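Local coordinates for spindle pole body-associated protein VIK1 (Candida glabrata, PDB 4GKP) that probably binds microtubules through a noncatalytic, kinesin motor-like domain, the C-terminal part of a Kar3-associated protein, at residues 81-94 with 238-251. Numbering follows the deposited sequence.
Sequences ENFNLFSVGSSNIP and IFHDTKSAFVFQID
Phe86, Phe246 and Phe239 form an aromatic cluster where strand 83-88 runs parallel to strand 246-250. Phe246 CE1 is 3.4 Å from Phe86 CD1. Phe239, from the end of helix 230-241, brings CE1 to 3.5 Å from Phe86 CE1. Each neighbour's ring is tilted 24-28° from the Phe86 plane and offset, so the rings scarcely overlap. Asn84 is also buried. With CG between its backbone N and carbonyl carbon (chi1 73°), its amide turns toward the helix end, where ND2 donates in its own plane to Thr242 OG1 (2.7 Å) and almost straight to Ser244 OG (3.0 Å). Thr242 OG1 in turn donates to Ile238 O. These are two parallel central strands of the kinesin motor-like, P-loop NTPase-type fold, flanked by strands 201-208 and 17-22; farther along, Val88 N bonds Val247 O and Val88 O accepts from Gln249 N. The ends are looser. At one, Lys243 NZ forms a salt bridge with Glu81 OE1 on the syn side (3.0 Å), Arg79 making another to OE2; a water joins Asn82 ND2 to Asp241 O, while Asn82 OD1 accepts from Asp202 N. At the other, a second water links poorly ordered Asn92, through its backbone N, to OD2 of Asp251; the other carboxylate oxygen, OD1, is hydrogen-bonded to Ser253 OG.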
loop_
_atom_site.group_PDB
_atom_site.type_symbol
_atom_site.label_atom_id
_atom_site.label_comp_id
_atom_site.label_asym_id
_atom_site.label_seq_id
_atom_site.Cartn_x
_atom_site.Cartn_y
_atom_site.Cartn_z
ATOM N N GLU A 81 16.457 -2.920 0.153
ATOM C CA GLU A 81 15.912 -2.304 1.344
ATOM C C GLU A 81 14.491 -2.809 1.515
ATOM O O GLU A 81 13.729 -2.852 0.545
ATOM C CB GLU A 81 15.866 -0.780 1.206
ATOM C CG GLU A 81 17.206 -0.102 1.005
ATOM C CD GLU A 81 17.065 1.411 0.864
ATOM O OE1 GLU A 81 16.319 1.867 -0.035
ATOM O OE2 GLU A 81 17.715 2.150 1.645
ATOM N N ASN A 82 14.140 -3.176 2.742
ATOM C CA ASN A 82 12.794 -3.607 3.058
ATOM C C ASN A 82 11.844 -2.430 2.885
ATOM O O ASN A 82 12.176 -1.279 3.229
ATOM C CB ASN A 82 12.728 -4.153 4.491
ATOM C CG ASN A 82 13.539 -5.422 4.665
ATOM O OD1 ASN A 82 13.766 -6.176 3.718
ATOM N ND2 ASN A 82 13.975 -5.666 5.867
ATOM N N PHE A 83 10.660 -2.696 2.346
ATOM C CA PHE A 83 9.782 -1.578 2.007
ATOM C C PHE A 83 8.321 -1.935 2.017
ATOM O O PHE A 83 7.945 -3.102 2.181
ATOM C CB PHE A 83 10.195 -0.887 0.674
ATOM C CG PHE A 83 9.982 -1.724 -0.553
ATOM C CD1 PHE A 83 10.664 -2.925 -0.733
ATOM C CD2 PHE A 83 9.125 -1.290 -1.558
ATOM C CE1 PHE A 83 10.473 -3.688 -1.878
ATOM C CE2 PHE A 83 8.931 -2.044 -2.708
ATOM C CZ PHE A 83 9.608 -3.247 -2.872
ATOM N N ASN A 84 7.504 -0.900 1.860
ATOM C CA ASN A 84 6.063 -1.063 1.923
ATOM C C ASN A 84 5.315 -0.119 0.979
ATOM O O ASN A 84 5.884 0.861 0.480
ATOM C CB ASN A 84 5.584 -0.892 3.365
ATOM C CG ASN A 84 5.638 0.548 3.835
ATOM O OD1 ASN A 84 4.967 1.412 3.278
ATOM N ND2 ASN A 84 6.430 0.813 4.868
ATOM N N LEU A 85 4.044 -0.436 0.746
ATOM C CA LEU A 85 3.119 0.485 0.111
ATOM C C LEU A 85 1.826 0.379 0.892
ATOM O O LEU A 85 1.351 -0.729 1.128
ATOM C CB LEU A 85 2.873 0.132 -1.371
ATOM C CG LEU A 85 1.783 0.924 -2.113
ATOM C CD1 LEU A 85 2.123 2.410 -2.259
ATOM C CD2 LEU A 85 1.468 0.310 -3.479
ATOM N N PHE A 86 1.274 1.527 1.301
ATOM C CA PHE A 86 -0.049 1.564 1.924
ATOM C C PHE A 86 -1.086 2.049 0.941
ATOM O O PHE A 86 -0.876 3.055 0.277
ATOM C CB PHE A 86 -0.078 2.538 3.082
ATOM C CG PHE A 86 0.553 2.026 4.331
ATOM C CD1 PHE A 86 1.939 2.041 4.480
ATOM C CD2 PHE A 86 -0.248 1.571 5.384
ATOM C CE1 PHE A 86 2.520 1.585 5.649
ATOM C CE2 PHE A 86 0.325 1.109 6.555
ATOM C CZ PHE A 86 1.714 1.120 6.688
ATOM N N SER A 87 -2.204 1.339 0.856
ATOM C CA SER A 87 -3.328 1.791 0.054
ATOM C C SER A 87 -4.466 2.137 1.004
ATOM O O SER A 87 -4.984 1.254 1.714
ATOM C CB SER A 87 -3.765 0.718 -0.942
ATOM O OG SER A 87 -5.000 1.079 -1.548
ATOM N N VAL A 88 -4.817 3.427 1.028
ATOM C CA VAL A 88 -5.810 3.990 1.955
ATOM C C VAL A 88 -6.996 4.562 1.168
ATOM O O VAL A 88 -6.815 5.392 0.282
ATOM C CB VAL A 88 -5.190 5.087 2.852
ATOM C CG1 VAL A 88 -6.227 5.662 3.828
ATOM C CG2 VAL A 88 -3.952 4.566 3.582
ATOM N N GLY A 89 -8.199 4.101 1.494
ATOM C CA GLY A 89 -9.422 4.458 0.771
ATOM C C GLY A 89 -10.673 4.101 1.563
ATOM O O GLY A 89 -10.676 4.148 2.796
ATOM N N SER A 90 -11.742 3.735 0.862
ATOM C CA SER A 90 -13.018 3.435 1.523
ATOM C C SER A 90 -13.797 2.323 0.806
ATOM O O SER A 90 -13.212 1.320 0.394
ATOM C CB SER A 90 -13.862 4.718 1.692
ATOM N N SER A 91 -15.104 2.508 0.658
ATOM C CA SER A 91 -15.989 1.466 0.144
ATOM C C SER A 91 -15.739 1.154 -1.328
ATOM O O SER A 91 -15.979 0.027 -1.776
ATOM C CB SER A 91 -17.457 1.858 0.365
ATOM N N ASN A 92 -15.277 2.152 -2.081
ATOM C CA ASN A 92 -14.910 1.941 -3.481
ATOM C C ASN A 92 -13.483 1.409 -3.536
ATOM O O ASN A 92 -12.522 2.166 -3.515
ATOM C CB ASN A 92 -15.081 3.218 -4.318
ATOM C CG ASN A 92 -15.377 2.927 -5.786
ATOM O OD1 ASN A 92 -15.612 1.778 -6.178
ATOM N ND2 ASN A 92 -15.373 3.973 -6.608
ATOM N N ILE A 93 -13.367 0.086 -3.561
ATOM C CA ILE A 93 -12.079 -0.583 -3.484
ATOM C C ILE A 93 -11.361 -0.534 -4.826
ATOM O O ILE A 93 -11.873 -1.014 -5.834
ATOM C CB ILE A 93 -12.212 -2.050 -3.007
ATOM N N PRO A 94 -10.154 0.042 -4.838
ATOM C CA PRO A 94 -9.416 0.083 -6.097
ATOM C C PRO A 94 -8.992 -1.331 -6.545
ATOM O O PRO A 94 -9.087 -2.283 -5.769
ATOM C CB PRO A 94 -8.197 0.960 -5.756
ATOM C CG PRO A 94 -8.012 0.810 -4.272
ATOM C CD PRO A 94 -9.367 0.550 -3.689
ATOM N N ILE A 238 6.692 -1.370 10.944
ATOM C CA ILE A 238 6.731 -1.087 9.502
ATOM C C ILE A 238 7.235 0.338 9.202
ATOM O O ILE A 238 8.166 0.510 8.391
ATOM C CB ILE A 238 5.347 -1.375 8.850
ATOM C CG1 ILE A 238 5.053 -2.875 8.864
ATOM C CG2 ILE A 238 5.264 -0.860 7.430
ATOM C CD1 ILE A 238 3.589 -3.225 8.720
ATOM N N PHE A 239 6.653 1.351 9.867
ATOM C CA PHE A 239 7.130 2.747 9.721
ATOM C C PHE A 239 8.580 2.938 10.171
ATOM O O PHE A 239 9.283 3.809 9.644
ATOM C CB PHE A 239 6.243 3.772 10.449
ATOM C CG PHE A 239 4.827 3.832 9.950
ATOM C CD1 PHE A 239 4.544 3.829 8.588
ATOM C CD2 PHE A 239 3.768 3.919 10.848
ATOM C CE1 PHE A 239 3.239 3.883 8.134
ATOM C CE2 PHE A 239 2.459 3.971 10.401
ATOM C CZ PHE A 239 2.195 3.953 9.042
ATOM N N HIS A 240 9.033 2.133 11.133
ATOM C CA HIS A 240 10.388 2.309 11.648
ATOM C C HIS A 240 11.424 1.541 10.894
ATOM O O HIS A 240 12.548 2.005 10.767
ATOM C CB HIS A 240 10.474 1.971 13.140
ATOM C CG HIS A 240 11.813 2.312 13.766
ATOM N ND1 HIS A 240 12.758 1.382 14.016
ATOM C CD2 HIS A 240 12.352 3.537 14.170
ATOM C CE1 HIS A 240 13.841 1.974 14.560
ATOM N NE2 HIS A 240 13.593 3.293 14.653
ATOM N N ASP A 241 11.069 0.359 10.392
ATOM C CA ASP A 241 12.067 -0.551 9.831
ATOM C C ASP A 241 11.978 -0.852 8.331
ATOM O O ASP A 241 12.757 -1.666 7.823
ATOM C CB ASP A 241 12.101 -1.835 10.649
ATOM C CG ASP A 241 12.801 -1.640 11.979
ATOM O OD1 ASP A 241 13.994 -1.268 11.974
ATOM O OD2 ASP A 241 12.161 -1.851 13.028
ATOM N N THR A 242 11.032 -0.204 7.640
ATOM C CA THR A 242 10.887 -0.316 6.184
ATOM C C THR A 242 10.658 1.079 5.617
ATOM O O THR A 242 10.105 1.933 6.310
ATOM C CB THR A 242 9.715 -1.256 5.759
ATOM O OG1 THR A 242 8.455 -0.627 5.985
ATOM C CG2 THR A 242 9.728 -2.555 6.519
ATOM N N LYS A 243 11.106 1.320 4.381
ATOM C CA LYS A 243 10.711 2.519 3.622
ATOM C C LYS A 243 9.215 2.496 3.309
ATOM O O LYS A 243 8.641 1.438 3.018
ATOM C CB LYS A 243 11.487 2.639 2.319
ATOM C CG LYS A 243 12.936 3.031 2.508
ATOM C CD LYS A 243 13.700 2.993 1.200
ATOM C CE LYS A 243 13.812 4.366 0.564
ATOM N NZ LYS A 243 14.816 4.385 -0.540
ATOM N N SER A 244 8.602 3.680 3.379
ATOM C CA SER A 244 7.160 3.836 3.294
ATOM C C SER A 244 6.723 4.574 2.035
ATOM O O SER A 244 7.446 5.415 1.500
ATOM C CB SER A 244 6.641 4.561 4.545
ATOM O OG SER A 244 6.680 3.710 5.683
ATOM N N ALA A 245 5.536 4.230 1.555
ATOM C CA ALA A 245 4.884 4.946 0.468
ATOM C C ALA A 245 3.408 4.740 0.660
ATOM O O ALA A 245 2.969 3.661 1.131
ATOM C CB ALA A 245 5.315 4.416 -0.901
ATOM N N PHE A 246 2.648 5.770 0.277
ATOM C CA PHE A 246 1.227 5.830 0.524
ATOM C C PHE A 246 0.449 6.243 -0.720
ATOM O O PHE A 246 0.822 7.189 -1.426
ATOM C CB PHE A 246 0.941 6.818 1.657
ATOM C CG PHE A 246 1.670 6.513 2.945
ATOM C CD1 PHE A 246 1.130 5.630 3.872
ATOM C CD2 PHE A 246 2.885 7.132 3.241
ATOM C CE1 PHE A 246 1.787 5.362 5.061
ATOM C CE2 PHE A 246 3.547 6.862 4.433
ATOM C CZ PHE A 246 2.994 5.973 5.342
ATOM N N VAL A 247 -0.634 5.527 -0.994
ATOM C CA VAL A 247 -1.571 5.973 -2.006
ATOM C C VAL A 247 -2.928 6.210 -1.327
ATOM O O VAL A 247 -3.417 5.358 -0.582
ATOM C CB VAL A 247 -1.645 5.007 -3.220
ATOM C CG1 VAL A 247 -1.893 3.584 -2.766
ATOM C CG2 VAL A 247 -2.747 5.417 -4.178
ATOM N N PHE A 248 -3.499 7.388 -1.562
ATOM C CA PHE A 248 -4.792 7.765 -0.984
ATOM C C PHE A 248 -5.831 7.923 -2.077
ATOM O O PHE A 248 -5.643 8.686 -3.022
ATOM C CB PHE A 248 -4.674 9.075 -0.214
ATOM C CG PHE A 248 -3.641 9.050 0.879
ATOM C CD1 PHE A 248 -3.987 8.680 2.178
ATOM C CD2 PHE A 248 -2.320 9.425 0.613
ATOM C CE1 PHE A 248 -3.032 8.672 3.185
ATOM C CE2 PHE A 248 -1.366 9.423 1.614
ATOM C CZ PHE A 248 -1.714 9.030 2.899
ATOM N N GLN A 249 -6.917 7.181 -1.949
ATOM C CA GLN A 249 -8.041 7.246 -2.870
ATOM C C GLN A 249 -8.865 8.508 -2.544
ATOM O O GLN A 249 -9.446 8.622 -1.455
ATOM C CB GLN A 249 -8.868 5.967 -2.721
ATOM C CG GLN A 249 -10.218 5.958 -3.413
ATOM C CD GLN A 249 -10.296 4.988 -4.574
ATOM O OE1 GLN A 249 -9.282 4.475 -5.054
ATOM N NE2 GLN A 249 -11.512 4.735 -5.040
ATOM N N ILE A 250 -8.859 9.472 -3.468
ATOM C CA ILE A 250 -9.618 10.712 -3.293
ATOM C C ILE A 250 -10.787 10.746 -4.275
ATOM O O ILE A 250 -10.604 10.981 -5.475
ATOM C CB ILE A 250 -8.725 11.978 -3.355
ATOM C CG1 ILE A 250 -8.032 12.199 -2.010
ATOM C CG2 ILE A 250 -9.551 13.230 -3.565
ATOM C CD1 ILE A 250 -6.634 11.676 -1.946
ATOM N N ASP A 251 -11.983 10.464 -3.755
ATOM C CA ASP A 251 -13.187 10.363 -4.581
ATOM C C ASP A 251 -14.457 10.912 -3.927
ATOM O O ASP A 251 -14.421 11.923 -3.222
ATOM C CB ASP A 251 -13.393 8.918 -5.056
ATOM C CG ASP A 251 -13.703 7.949 -3.925
ATOM O OD1 ASP A 251 -13.665 8.348 -2.735
ATOM O OD2 ASP A 251 -13.989 6.773 -4.249
HETATM O O HOH W 1 12.749 -4.261 8.024
HETATM O O HOH W 2 -14.194 5.120 -1.605
#